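Side-chain contacts in Non-sulfated chondroitin lyase E66 (PDB 3VSN), which acts as a chondroitin lyase of the baculovirus occlusion-derived envelope that is essential for oral infectivity and may digest the chondroitin barrier of the host midgut: residues A[70-75]-A[114-119]; A[201-206]-A[211-216]; A[248-253]-A[325-330]; A[511-516]-A[536-541]. One frame throughout, in Å; residues are numbered along the deposited sequence.

Contact 1 (A[70-75]-A[114-119]); sequences SPWTSV and RIICSK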
loop_
_atom_site.group_PDB
_atom_site.type_symbol
_atom_site.label_atom_id
_atom_site.label_comp_id
_atom_site.label_asym_id
_atom_site.label_seq_id
_atom_site.Cartn_x
_atom_site.Cartn_y
_atom_site.Cartn_z
ATOM N N SER A 70 -1.924 -34.390 0.595
ATOM C CA SER A 70 -2.281 -35.273 -0.513
ATOM C C SER A 70 -1.984 -34.610 -1.861
ATOM O O SER A 70 -2.908 -34.312 -2.623
ATOM C CB SER A 70 -3.756 -35.680 -0.418
ATOM O OG SER A 70 -4.026 -36.311 0.820
ATOM N N PRO A 71 -0.689 -34.392 -2.171
ATOM C CA PRO A 71 -0.294 -33.581 -3.329
ATOM C C PRO A 71 -0.629 -34.180 -4.698
ATOM O O PRO A 71 -0.707 -33.440 -5.680
ATOM C CB PRO A 71 1.226 -33.467 -3.171
ATOM C CG PRO A 71 1.618 -34.695 -2.432
ATOM C CD PRO A 71 0.487 -34.964 -1.482
ATOM N N TRP A 72 -0.821 -35.497 -4.763
ATOM C CA TRP A 72 -1.016 -36.180 -6.048
ATOM C C TRP A 72 -2.453 -36.201 -6.497
ATOM O O TRP A 72 -2.744 -36.506 -7.655
ATOM C CB TRP A 72 -0.421 -37.591 -6.016
ATOM C CG TRP A 72 0.923 -37.673 -5.320
ATOM C CD1 TRP A 72 1.319 -38.587 -4.348
ATOM C CD2 TRP A 72 2.090 -36.786 -5.502
ATOM N NE1 TRP A 72 2.608 -38.345 -3.940
ATOM C CE2 TRP A 72 3.126 -37.281 -4.589
ATOM C CE3 TRP A 72 2.368 -35.680 -6.301
ATOM C CZ2 TRP A 72 4.372 -36.679 -4.495
ATOM C CZ3 TRP A 72 3.630 -35.082 -6.199
ATOM C CH2 TRP A 72 4.608 -35.573 -5.319
ATOM N N THR A 73 -3.361 -35.869 -5.583
ATOM C CA THR A 73 -4.786 -35.761 -5.904
ATOM C C THR A 73 -5.301 -34.337 -5.681
ATOM O O THR A 73 -6.152 -33.855 -6.431
ATOM C CB THR A 73 -5.642 -36.765 -5.101
ATOM O OG1 THR A 73 -5.311 -36.677 -3.710
ATOM C CG2 THR A 73 -5.396 -38.192 -5.586
ATOM N N SER A 74 -4.775 -33.676 -4.650
ATOM C CA SER A 74 -5.123 -32.288 -4.342
ATOM C C SER A 74 -4.024 -31.324 -4.792
ATOM O O SER A 74 -2.904 -31.357 -4.273
ATOM C CB SER A 74 -5.399 -32.121 -2.845
ATOM O OG SER A 74 -5.368 -30.753 -2.471
ATOM N N VAL A 75 -4.356 -30.468 -5.754
ATOM C CA VAL A 75 -3.398 -29.506 -6.308
ATOM C C VAL A 75 -2.997 -28.395 -5.313
ATOM O O VAL A 75 -1.842 -27.962 -5.327
ATOM C CB VAL A 75 -3.862 -28.929 -7.673
ATOM C CG1 VAL A 75 -2.784 -28.048 -8.287
ATOM C CG2 VAL A 75 -4.200 -30.055 -8.640
ATOM N N ARG A 114 13.200 -35.699 -6.697
ATOM C CA ARG A 114 13.040 -37.003 -7.350
ATOM C C ARG A 114 11.593 -37.484 -7.308
ATOM O O ARG A 114 11.074 -37.975 -8.315
ATOM C CB ARG A 114 13.932 -38.059 -6.690
ATOM C CG ARG A 114 15.415 -37.913 -6.972
ATOM C CD ARG A 114 16.208 -38.888 -6.116
ATOM N NE ARG A 114 17.646 -38.651 -6.209
ATOM C CZ ARG A 114 18.529 -39.014 -5.284
ATOM N NH1 ARG A 114 18.125 -39.631 -4.180
ATOM N NH2 ARG A 114 19.817 -38.756 -5.460
ATOM N N ILE A 115 10.952 -37.344 -6.146
ATOM C CA ILE A 115 9.557 -37.760 -5.971
ATOM C C ILE A 115 8.629 -36.993 -6.920
ATOM O O ILE A 115 7.787 -37.596 -7.589
ATOM C CB ILE A 115 9.089 -37.644 -4.498
ATOM C CG1 ILE A 115 9.835 -38.652 -3.613
ATOM C CG2 ILE A 115 7.591 -37.886 -4.384
ATOM C CD1 ILE A 115 9.759 -38.360 -2.126
ATOM N N ILE A 116 8.804 -35.674 -6.997
ATOM C CA ILE A 116 8.018 -34.839 -7.913
ATOM C C ILE A 116 8.226 -35.240 -9.378
ATOM O O ILE A 116 7.260 -35.368 -10.135
ATOM C CB ILE A 116 8.314 -33.330 -7.717
ATOM C CG1 ILE A 116 7.834 -32.871 -6.337
ATOM C CG2 ILE A 116 7.641 -32.497 -8.803
ATOM C CD1 ILE A 116 8.339 -31.501 -5.930
ATOM N N CYS A 117 9.484 -35.449 -9.766
ATOM C CA CYS A 117 9.822 -35.839 -11.137
ATOM C C CYS A 117 9.184 -37.164 -11.553
ATOM O O CYS A 117 8.787 -37.326 -12.707
ATOM C CB CYS A 117 11.338 -35.884 -11.330
ATOM S SG CYS A 117 12.091 -34.243 -11.354
ATOM N N SER A 118 9.069 -38.093 -10.606
ATOM C CA SER A 118 8.451 -39.394 -10.866
ATOM C C SER A 118 6.931 -39.307 -11.044
ATOM O O SER A 118 6.313 -40.245 -11.549
ATOM C CB SER A 118 8.798 -40.392 -9.755
ATOM O OG SER A 118 8.025 -40.156 -8.589
ATOM N N LYS A 119 6.333 -38.190 -10.629
ATOM C CA LYS A 119 4.886 -37.999 -10.751
ATOM C C LYS A 119 4.486 -37.232 -12.012
ATOM O O LYS A 119 3.334 -37.307 -12.444
ATOM C CB LYS A 119 4.312 -37.296 -9.514
ATOM C CG LYS A 119 4.489 -38.043 -8.199
ATOM C CD LYS A 119 3.715 -39.353 -8.163
ATOM C CE LYS A 119 3.976 -40.092 -6.861
ATOM N NZ LYS A 119 3.462 -41.489 -6.890
#

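Contact 2 (A[201-206]-A[211-216]); sequences YSQMLR and AQIRQE. Unlike the reference sequence in segment 201-206: M204 (reference Ile).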
loop_
_atom_site.group_PDB
_atom_site.type_symbol
_atom_site.label_atom_id
_atom_site.label_comp_id
_atom_site.label_asym_id
_atom_site.label_seq_id
_atom_site.Cartn_x
_atom_site.Cartn_y
_atom_site.Cartn_z
ATOM N N TYR A 201 17.426 -19.344 -15.739
ATOM C CA TYR A 201 18.372 -20.233 -15.076
ATOM C C TYR A 201 18.503 -21.585 -15.793
ATOM O O TYR A 201 19.616 -22.090 -15.957
ATOM C CB TYR A 201 18.022 -20.428 -13.595
ATOM C CG TYR A 201 18.980 -21.359 -12.876
ATOM C CD1 TYR A 201 20.339 -21.051 -12.773
ATOM C CD2 TYR A 201 18.530 -22.552 -12.314
ATOM C CE1 TYR A 201 21.219 -21.908 -12.124
ATOM C CE2 TYR A 201 19.400 -23.411 -11.664
ATOM C CZ TYR A 201 20.738 -23.090 -11.577
ATOM O OH TYR A 201 21.588 -23.949 -10.924
ATOM N N SER A 202 17.381 -22.152 -16.235
ATOM C CA SER A 202 17.414 -23.426 -16.965
ATOM C C SER A 202 18.223 -23.314 -18.260
ATOM O O SER A 202 18.950 -24.240 -18.621
ATOM C CB SER A 202 16.005 -23.975 -17.234
ATOM O OG SER A 202 15.327 -23.241 -18.239
ATOM N N GLN A 203 18.108 -22.172 -18.939
ATOM C CA GLN A 203 18.898 -21.907 -20.143
ATOM C C GLN A 203 20.390 -21.736 -19.846
ATOM O O GLN A 203 21.240 -22.162 -20.636
ATOM C CB GLN A 203 18.352 -20.696 -20.902
ATOM C CG GLN A 203 17.069 -20.962 -21.675
ATOM C CD GLN A 203 17.285 -21.822 -22.910
ATOM O OE1 GLN A 203 17.340 -23.051 -22.827
ATOM N NE2 GLN A 203 17.391 -21.178 -24.064
ATOM N N MET A 204 20.708 -21.127 -18.707
ATOM C CA MET A 204 22.096 -20.997 -18.270
ATOM C C MET A 204 22.707 -22.369 -17.977
ATOM O O MET A 204 23.872 -22.618 -18.302
ATOM C CB MET A 204 22.198 -20.094 -17.042
ATOM C CG MET A 204 21.803 -18.649 -17.305
ATOM S SD MET A 204 21.788 -17.679 -15.788
ATOM C CE MET A 204 23.539 -17.373 -15.577
ATOM N N LEU A 205 21.910 -23.256 -17.379
ATOM C CA LEU A 205 22.332 -24.639 -17.128
ATOM C C LEU A 205 22.619 -25.407 -18.422
ATOM O O LEU A 205 23.477 -26.293 -18.443
ATOM C CB LEU A 205 21.287 -25.390 -16.300
ATOM C CG LEU A 205 21.156 -25.050 -14.812
ATOM C CD1 LEU A 205 19.959 -25.793 -14.245
ATOM C CD2 LEU A 205 22.421 -25.396 -14.033
ATOM N N ARG A 206 21.897 -25.058 -19.488
ATOM C CA ARG A 206 22.100 -25.649 -20.814
ATOM C C ARG A 206 23.304 -25.046 -21.543
ATOM O O ARG A 206 23.673 -25.502 -22.626
ATOM C CB ARG A 206 20.834 -25.511 -21.670
ATOM C CG ARG A 206 19.644 -26.298 -21.144
ATOM C CD ARG A 206 18.416 -26.171 -22.031
ATOM N NE ARG A 206 17.246 -26.696 -21.335
ATOM C CZ ARG A 206 16.362 -25.951 -20.674
ATOM N NH1 ARG A 206 16.482 -24.631 -20.643
ATOM N NH2 ARG A 206 15.348 -26.533 -20.053
ATOM N N ALA A 211 23.404 -12.986 -22.680
ATOM C CA ALA A 211 23.217 -12.198 -23.904
ATOM C C ALA A 211 22.366 -12.933 -24.942
ATOM O O ALA A 211 21.568 -12.312 -25.641
ATOM C CB ALA A 211 24.561 -11.795 -24.499
ATOM N N GLN A 212 22.533 -14.254 -25.030
ATOM C CA GLN A 212 21.735 -15.086 -25.936
ATOM C C GLN A 212 20.285 -15.198 -25.469
ATOM O O GLN A 212 19.353 -15.013 -26.257
ATOM C CB GLN A 212 22.331 -16.493 -26.067
ATOM C CG GLN A 212 23.686 -16.568 -26.748
ATOM C CD GLN A 212 24.117 -18.001 -27.003
ATOM O OE1 GLN A 212 23.741 -18.603 -28.010
ATOM N NE2 GLN A 212 24.906 -18.554 -26.091
ATOM N N ILE A 213 20.110 -15.512 -24.186
ATOM C CA ILE A 213 18.785 -15.674 -23.578
ATOM C C ILE A 213 17.958 -14.392 -23.725
ATOM O O ILE A 213 16.767 -14.443 -24.040
ATOM C CB ILE A 213 18.899 -16.090 -22.090
ATOM C CG1 ILE A 213 19.658 -17.418 -21.964
ATOM C CG2 ILE A 213 17.519 -16.215 -21.454
ATOM C CD1 ILE A 213 20.379 -17.606 -20.644
ATOM N N ARG A 214 18.612 -13.252 -23.509
ATOM C CA ARG A 214 18.004 -11.927 -23.663
ATOM C C ARG A 214 17.270 -11.758 -25.000
ATOM O O ARG A 214 16.186 -11.166 -25.050
ATOM C CB ARG A 214 19.081 -10.845 -23.494
ATOM C CG ARG A 214 18.851 -9.566 -24.286
ATOM C CD ARG A 214 18.320 -8.435 -23.426
ATOM N NE ARG A 214 19.390 -7.801 -22.662
ATOM C CZ ARG A 214 19.322 -6.582 -22.129
ATOM N NH1 ARG A 214 18.233 -5.837 -22.276
ATOM N NH2 ARG A 214 20.356 -6.105 -21.451
ATOM N N GLN A 215 17.855 -12.298 -26.068
ATOM C CA GLN A 215 17.330 -12.108 -27.423
ATOM C C GLN A 215 16.122 -12.980 -27.769
ATOM O O GLN A 215 15.449 -12.733 -28.774
ATOM C CB GLN A 215 18.442 -12.280 -28.467
ATOM C CG GLN A 215 19.466 -11.149 -28.480
ATOM C CD GLN A 215 18.835 -9.769 -28.623
ATOM O OE1 GLN A 215 18.045 -9.523 -29.539
ATOM N NE2 GLN A 215 19.185 -8.862 -27.715
ATOM N N GLU A 216 15.844 -13.991 -26.946
ATOM C CA GLU A 216 14.690 -14.868 -27.169
ATOM C C GLU A 216 13.381 -14.087 -27.115
ATOM O O GLU A 216 13.246 -13.145 -26.329
ATOM C CB GLU A 216 14.658 -16.002 -26.144
ATOM C CG GLU A 216 15.888 -16.901 -26.152
ATOM C CD GLU A 216 15.805 -18.013 -25.122
ATOM O OE1 GLU A 216 14.677 -18.433 -24.786
ATOM O OE2 GLU A 216 16.867 -18.468 -24.649
#

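Contact 3 (A[248-253]-A[325-330]); sequences DVRAYG and SKVLTK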
loop_
_atom_site.group_PDB
_atom_site.type_symbol
_atom_site.label_atom_id
_atom_site.label_comp_id
_atom_site.label_asym_id
_atom_site.label_seq_id
_atom_site.Cartn_x
_atom_site.Cartn_y
_atom_site.Cartn_z
ATOM N N ASP A 248 -8.525 1.983 -13.340
ATOM C CA ASP A 248 -8.583 3.217 -12.543
ATOM C C ASP A 248 -8.538 3.032 -11.018
ATOM O O ASP A 248 -8.956 3.922 -10.276
ATOM C CB ASP A 248 -9.820 4.036 -12.945
ATOM C CG ASP A 248 -11.134 3.310 -12.659
ATOM O OD1 ASP A 248 -11.115 2.168 -12.155
ATOM O OD2 ASP A 248 -12.201 3.893 -12.931
ATOM N N VAL A 249 -8.032 1.889 -10.558
ATOM C CA VAL A 249 -7.970 1.600 -9.119
ATOM C C VAL A 249 -6.531 1.716 -8.603
ATOM O O VAL A 249 -5.610 1.149 -9.195
ATOM C CB VAL A 249 -8.550 0.195 -8.785
ATOM C CG1 VAL A 249 -8.640 -0.022 -7.279
ATOM C CG2 VAL A 249 -9.928 0.015 -9.412
ATOM N N ARG A 250 -6.338 2.464 -7.513
ATOM C CA ARG A 250 -5.064 2.432 -6.782
ATOM C C ARG A 250 -4.922 1.041 -6.160
ATOM O O ARG A 250 -5.694 0.680 -5.272
ATOM C CB ARG A 250 -5.014 3.512 -5.690
ATOM C CG ARG A 250 -5.150 4.948 -6.188
ATOM C CD ARG A 250 -5.216 5.936 -5.023
ATOM N NE ARG A 250 -5.690 7.249 -5.461
ATOM C CZ ARG A 250 -6.972 7.585 -5.602
ATOM N NH1 ARG A 250 -7.931 6.713 -5.323
ATOM N NH2 ARG A 250 -7.299 8.804 -6.019
ATOM N N ALA A 251 -3.951 0.260 -6.634
ATOM C CA ALA A 251 -3.855 -1.160 -6.268
ATOM C C ALA A 251 -2.436 -1.708 -6.403
ATOM O O ALA A 251 -1.939 -1.900 -7.516
ATOM C CB ALA A 251 -4.812 -1.984 -7.116
ATOM N N TYR A 252 -1.801 -1.979 -5.269
ATOM C CA TYR A 252 -0.404 -2.393 -5.256
ATOM C C TYR A 252 -0.183 -3.902 -5.362
ATOM O O TYR A 252 0.963 -4.354 -5.448
ATOM C CB TYR A 252 0.302 -1.815 -4.027
ATOM C CG TYR A 252 0.852 -0.430 -4.282
ATOM C CD1 TYR A 252 -0.001 0.669 -4.438
ATOM C CD2 TYR A 252 2.225 -0.219 -4.388
ATOM C CE1 TYR A 252 0.505 1.940 -4.682
ATOM C CE2 TYR A 252 2.737 1.043 -4.632
ATOM C CZ TYR A 252 1.878 2.117 -4.775
ATOM O OH TYR A 252 2.398 3.370 -5.009
ATOM N N GLY A 253 -1.276 -4.666 -5.380
ATOM C CA GLY A 253 -1.215 -6.129 -5.453
ATOM C C GLY A 253 -0.336 -6.676 -6.569
ATOM O O GLY A 253 0.435 -7.612 -6.350
ATOM N N SER A 325 -2.315 11.446 -8.531
ATOM C CA SER A 325 -3.020 10.242 -8.081
ATOM C C SER A 325 -3.643 10.439 -6.702
ATOM O O SER A 325 -4.527 9.675 -6.300
ATOM C CB SER A 325 -2.065 9.049 -8.061
ATOM O OG SER A 325 -1.534 8.811 -9.354
ATOM N N LYS A 326 -3.166 11.469 -5.995
ATOM C CA LYS A 326 -3.726 11.947 -4.713
ATOM C C LYS A 326 -3.399 11.052 -3.514
ATOM O O LYS A 326 -4.286 10.432 -2.926
ATOM C CB LYS A 326 -5.244 12.229 -4.800
ATOM C CG LYS A 326 -5.707 12.989 -6.046
ATOM C CD LYS A 326 -4.982 14.316 -6.231
ATOM C CE LYS A 326 -5.500 15.062 -7.450
ATOM N NZ LYS A 326 -4.836 16.383 -7.637
ATOM N N VAL A 327 -2.119 10.992 -3.160
ATOM C CA VAL A 327 -1.681 10.294 -1.952
ATOM C C VAL A 327 -0.665 11.176 -1.230
ATOM O O VAL A 327 0.267 11.692 -1.850
ATOM C CB VAL A 327 -1.063 8.901 -2.260
ATOM C CG1 VAL A 327 -0.609 8.210 -0.981
ATOM C CG2 VAL A 327 -2.053 8.011 -3.000
ATOM N N LEU A 328 -0.879 11.374 0.068
ATOM C CA LEU A 328 0.092 12.029 0.936
ATOM C C LEU A 328 0.506 11.043 2.018
ATOM O O LEU A 328 -0.345 10.486 2.710
ATOM C CB LEU A 328 -0.505 13.292 1.573
ATOM C CG LEU A 328 0.300 13.982 2.686
ATOM C CD1 LEU A 328 1.587 14.599 2.146
ATOM C CD2 LEU A 328 -0.540 15.045 3.385
ATOM N N THR A 329 1.810 10.841 2.169
ATOM C CA THR A 329 2.326 9.835 3.086
ATOM C C THR A 329 3.515 10.381 3.863
ATOM O O THR A 329 4.400 11.017 3.294
ATOM C CB THR A 329 2.720 8.558 2.316
ATOM O OG1 THR A 329 1.547 7.992 1.716
ATOM C CG2 THR A 329 3.357 7.518 3.241
ATOM N N LYS A 330 3.524 10.139 5.168
ATOM C CA LYS A 330 4.635 10.560 6.003
ATOM C C LYS A 330 5.159 9.384 6.801
ATOM O O LYS A 330 4.389 8.655 7.433
ATOM C CB LYS A 330 4.215 11.698 6.942
ATOM C CG LYS A 330 5.297 12.126 7.926
ATOM C CD LYS A 330 4.838 13.317 8.749
ATOM C CE LYS A 330 5.702 13.521 9.984
ATOM N NZ LYS A 330 7.068 14.039 9.685
#

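Contact 4 (A[511-516]-A[536-541]); sequences CHRVPI and VEQIIS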
loop_
_atom_site.group_PDB
_atom_site.type_symbol
_atom_site.label_atom_id
_atom_site.label_comp_id
_atom_site.label_asym_id
_atom_site.label_seq_id
_atom_site.Cartn_x
_atom_site.Cartn_y
_atom_site.Cartn_z
ATOM N N CYS A 511 -5.823 10.933 21.306
ATOM C CA CYS A 511 -6.730 11.852 20.607
ATOM C C CYS A 511 -7.128 13.078 21.435
ATOM O O CYS A 511 -7.190 13.020 22.668
ATOM C CB CYS A 511 -7.981 11.113 20.107
ATOM S SG CYS A 511 -9.164 10.629 21.393
ATOM N N HIS A 512 -7.382 14.182 20.728
ATOM C CA HIS A 512 -7.847 15.441 21.303
ATOM C C HIS A 512 -8.811 16.110 20.362
ATOM O O HIS A 512 -8.659 16.020 19.142
ATOM C CB HIS A 512 -6.672 16.388 21.548
ATOM C CG HIS A 512 -5.692 15.893 22.584
ATOM N ND1 HIS A 512 -5.883 16.072 23.903
ATOM C CD2 HIS A 512 -4.490 15.209 22.451
ATOM C CE1 HIS A 512 -4.855 15.533 24.582
ATOM N NE2 HIS A 512 -4.003 15.002 23.691
ATOM N N ARG A 513 -9.811 16.785 20.921
ATOM C CA ARG A 513 -10.686 17.660 20.147
ATOM C C ARG A 513 -9.917 18.955 19.865
ATOM O O ARG A 513 -9.144 19.412 20.705
ATOM C CB ARG A 513 -11.976 17.939 20.934
ATOM C CG ARG A 513 -12.874 19.046 20.393
ATOM C CD ARG A 513 -14.136 19.190 21.244
ATOM N NE ARG A 513 -14.950 20.326 20.818
ATOM C CZ ARG A 513 -14.841 21.559 21.309
ATOM N NH1 ARG A 513 -15.620 22.527 20.848
ATOM N NH2 ARG A 513 -13.956 21.827 22.266
ATOM N N VAL A 514 -10.108 19.520 18.676
ATOM C CA VAL A 514 -9.506 20.811 18.334
ATOM C C VAL A 514 -10.619 21.836 18.083
ATOM O O VAL A 514 -11.255 21.816 17.025
ATOM C CB VAL A 514 -8.562 20.714 17.107
ATOM C CG1 VAL A 514 -7.976 22.079 16.763
ATOM C CG2 VAL A 514 -7.444 19.711 17.360
ATOM N N PRO A 515 -10.877 22.720 19.068
ATOM C CA PRO A 515 -11.895 23.739 18.822
ATOM C C PRO A 515 -11.395 24.795 17.845
ATOM O O PRO A 515 -10.193 25.075 17.789
ATOM C CB PRO A 515 -12.130 24.353 20.207
ATOM C CG PRO A 515 -10.857 24.112 20.952
ATOM C CD PRO A 515 -10.331 22.796 20.438
ATOM N N ILE A 516 -12.313 25.341 17.057
ATOM C CA ILE A 516 -12.016 26.465 16.179
ATOM C C ILE A 516 -13.161 27.453 16.339
ATOM O O ILE A 516 -14.306 27.139 16.029
ATOM C CB ILE A 516 -11.894 26.053 14.691
ATOM C CG1 ILE A 516 -10.874 24.914 14.511
ATOM C CG2 ILE A 516 -11.518 27.266 13.841
ATOM C CD1 ILE A 516 -10.757 24.384 13.093
ATOM N N VAL A 536 -14.357 6.538 20.067
ATOM C CA VAL A 536 -14.496 7.931 20.480
ATOM C C VAL A 536 -14.926 8.651 19.206
ATOM O O VAL A 536 -14.290 8.495 18.158
ATOM C CB VAL A 536 -13.175 8.525 21.003
ATOM C CG1 VAL A 536 -13.345 10.003 21.339
ATOM C CG2 VAL A 536 -12.683 7.754 22.221
ATOM N N GLU A 537 -16.008 9.416 19.282
ATOM C CA GLU A 537 -16.569 10.035 18.080
ATOM C C GLU A 537 -17.074 11.451 18.335
ATOM O O GLU A 537 -17.288 11.847 19.481
ATOM C CB GLU A 537 -17.689 9.158 17.492
ATOM C CG GLU A 537 -18.905 8.998 18.402
ATOM C CD GLU A 537 -19.930 7.988 17.899
ATOM O OE1 GLU A 537 -19.624 7.205 16.973
ATOM O OE2 GLU A 537 -21.059 7.975 18.439
ATOM N N GLN A 538 -17.242 12.208 17.255
ATOM C CA GLN A 538 -17.907 13.502 17.306
ATOM C C GLN A 538 -19.225 13.383 16.552
ATOM O O GLN A 538 -19.243 13.198 15.327
ATOM C CB GLN A 538 -17.017 14.607 16.721
ATOM C CG GLN A 538 -15.863 15.005 17.639
ATOM C CD GLN A 538 -15.019 16.152 17.099
ATOM O OE1 GLN A 538 -15.347 16.761 16.084
ATOM N NE2 GLN A 538 -13.922 16.450 17.785
ATOM N N ILE A 539 -20.324 13.463 17.298
ATOM C CA ILE A 539 -21.659 13.310 16.731
ATOM C C ILE A 539 -22.071 14.593 16.004
ATOM O O ILE A 539 -21.918 15.697 16.531
ATOM C CB ILE A 539 -22.700 12.914 17.807
ATOM C CG1 ILE A 539 -22.330 11.557 18.434
ATOM C CG2 ILE A 539 -24.102 12.848 17.205
ATOM C CD1 ILE A 539 -23.023 11.247 19.749
ATOM N N ILE A 540 -22.576 14.432 14.786
ATOM C CA ILE A 540 -23.009 15.557 13.959
ATOM C C ILE A 540 -24.499 15.419 13.630
ATOM O O ILE A 540 -24.965 14.333 13.274
ATOM C CB ILE A 540 -22.154 15.684 12.672
ATOM C CG1 ILE A 540 -22.071 14.334 11.932
ATOM C CG2 ILE A 540 -20.757 16.193 13.020
ATOM C CD1 ILE A 540 -21.431 14.395 10.556
ATOM N N SER A 541 -25.247 16.511 13.758
ATOM C CA SER A 541 -26.705 16.448 13.596
ATOM C C SER A 541 -27.117 16.105 12.164
ATOM O O SER A 541 -26.504 16.581 11.207
ATOM C CB SER A 541 -27.362 17.757 14.035
ATOM O OG SER A 541 -27.085 18.799 13.115
#

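Contact 1 (A[70-75]-A[114-119])
With chi1 of W72 at -41°, its CG stands beside the backbone N and the indole is carried out toward helix 103-119; a bend at chi2 of K119 (-65°) folds that lysine's chain across the ring. The aliphatic part of K119 lies on one face: its CG sits 3.5 Å from the centroid of the six-membered ring of W72 and only 6° off the normal, a CH-pi contact close to axial. Further along, K119 CE comes within 3.7 Å of W72 NE1, and the ammonium ends over the five-membered ring, NZ being 4.6 Å from its centroid, which meets the geometry of a cation-pi pair. P71 CG covers the opposite face of W72 at 3.6 Å above the plane, so the indole is held between a proline and a lysine. This joins the loop that leads into helix 75-93 to the 114-119 part of helix 103-119, within the N-terminal alpha/alpha-toroid domain. I115 approaches obliquely, its CG2 touching W72 CZ2 at 3.4 Å, whereas I116 meets the rim near the ring plane, with CG1 at 4.3 Å from W72 CH2. The indole N-H is used outside the pair: W72 NE1 donates to the carbonyl of N63, a bond that helps fix the rotation of the ring. F78 of helix 75-93 also touches W72.

Contact 2 (A[201-206]-A[211-216])
Q203 overlaps I213 with its first methylene, CB lying 3.7 Å from I213 CG1, while its amide passes on to the carboxylate of E216. The amide arrives there because the chain of Q203 is bent at chi2; E216 extends from the other direction, straight beyond CG. Their one bond, Q203 NE2 to E216 OE2, is 2.8 Å long with an angle of 159° at the hydrogen. OE2 lies close to the amide plane of Q203, but the nitrogen approaches on the syn side of the carboxylate and 31° out of its plane, and the two flat groups stand nearly perpendicular, 84° apart. At the other end of the same amide, Q203 OE1 accepts from R206 NH1 at 2.8 Å; this oxygen lies out of the guanidinium plane, and NH1 is shared with S202 OG. Both ends of the amide are therefore bonded, which fixes its rotation and links arginine, glutamine and glutamate in series. The second carboxylate oxygen, E216 OE1, is bonded to the hydroxyl of Y199, one turn before Q203 on helix 189-205. Beside this polar chain, M204 crosses I213 at about a right angle and touches it through CG, 3.8 Å from I213 CD1; Y208 of the connecting loop also packs on Q203 and I213. The arrangement is a short helix-loop-helix connection in the alpha/alpha-toroid part of the lyase, with E216 at the N-cap position of the helix that follows.

Contact 3 (A[248-253]-A[325-330])
The guanidinium of R250 meets the carbonyl of S325 edge-on, with the oxygen 1° out of its plane. K326 CB, 4.2 Å from R250 NH2, and V327 CG2, 4.3 Å from R250 CD, approach the group obliquely. Two nitrogens grip the one oxygen side-on: R250 NE to S325 O is 2.8 Å, with 151° at the hydrogen, and R250 NH2 to S325 O is 2.9 Å and somewhat more bent. Both donors are tilted out of the carbonyl plane of S325. An extended chain from CG to NE lets R250 span the gap between backbones whose nearest CA atoms, those of R250 and S325, are 8.2 Å apart. The backbone of S325 is also held by a bond from its N to the carboxylate of D240. V340 and I244 also touch the R250 side chain, and K326 sends its ammonium away to the carbonyl of D323 and to E608. The side chain of R250 is about 9 Å from that of E350, which is important for catalysis, and about 10 Å from that of the proton acceptor H246. The contact thus joins edge strand 249-250 of a small sheet to the turn before strand 327-331, where K326 and V327 opposite A322 form a G1 beta bulge.

Contact 4 (A[511-516]-A[536-541])
Q538 reaches toward R513 with a chain extended beyond CG, and brings its amide nitrogen against the aliphatic base of the arginine: NE2 is 3.8 Å from R513 CG and 4.0 Å from R513 CB. In R513, CG lies anti to the backbone N (chi1 168°); this turns the extended arginine chain across the glutamine end, the two side chains crossing at about a right angle. The touch is van der Waals in kind. Each polar end has its main partner outside the pair: Q538 NE2 donates to the carbonyl of C553, and R513 NH1 to that of V521, with NE bonded weakly to that of P522. P515 CA lies over one guanidinium face, 4.2 Å above it and toward the rim. These residues belong to two different antiparallel sheets, strand 509-513 in one and strand 533-540 in the other, and the meeting is of the face-to-face kind expected in a beta-sandwich: the CA atoms of C511 and V536 are 8.7 Å apart, those of R513 and Q538 8.8 Å, and the touching parts run within 22° of each other. At the other end of the interface C511, its sulphur turned by a chi1 of 72°, meets the valine methyl that stands anti to the backbone N of V536, SG to CG1 being 4.2 Å. Both of these side chains point toward the opposing strand, and L477 of strand 472-480 touches both of them.

Overall arrangement
Followed from the N terminus, the four contacts come in series: each closes before the next opens, and none cross. Contact 1 closes a largely helical loop of 38 residues, and contact 2 a turn of only four; both belong to the helical domain, with centres about 28 Å apart. Contact 3 spans 71 residues and ties short strand 249-250 to the sheet containing strand 327-331, about 7 Å (centre to centre) from the middle of the chain. Contact 4 closes a 19-residue loop and packs two sheets of the beta-rich part against each other, on the opposite side of the chain's centre from contacts 1 and 2, with its centre about 60 Å from that of contact 1.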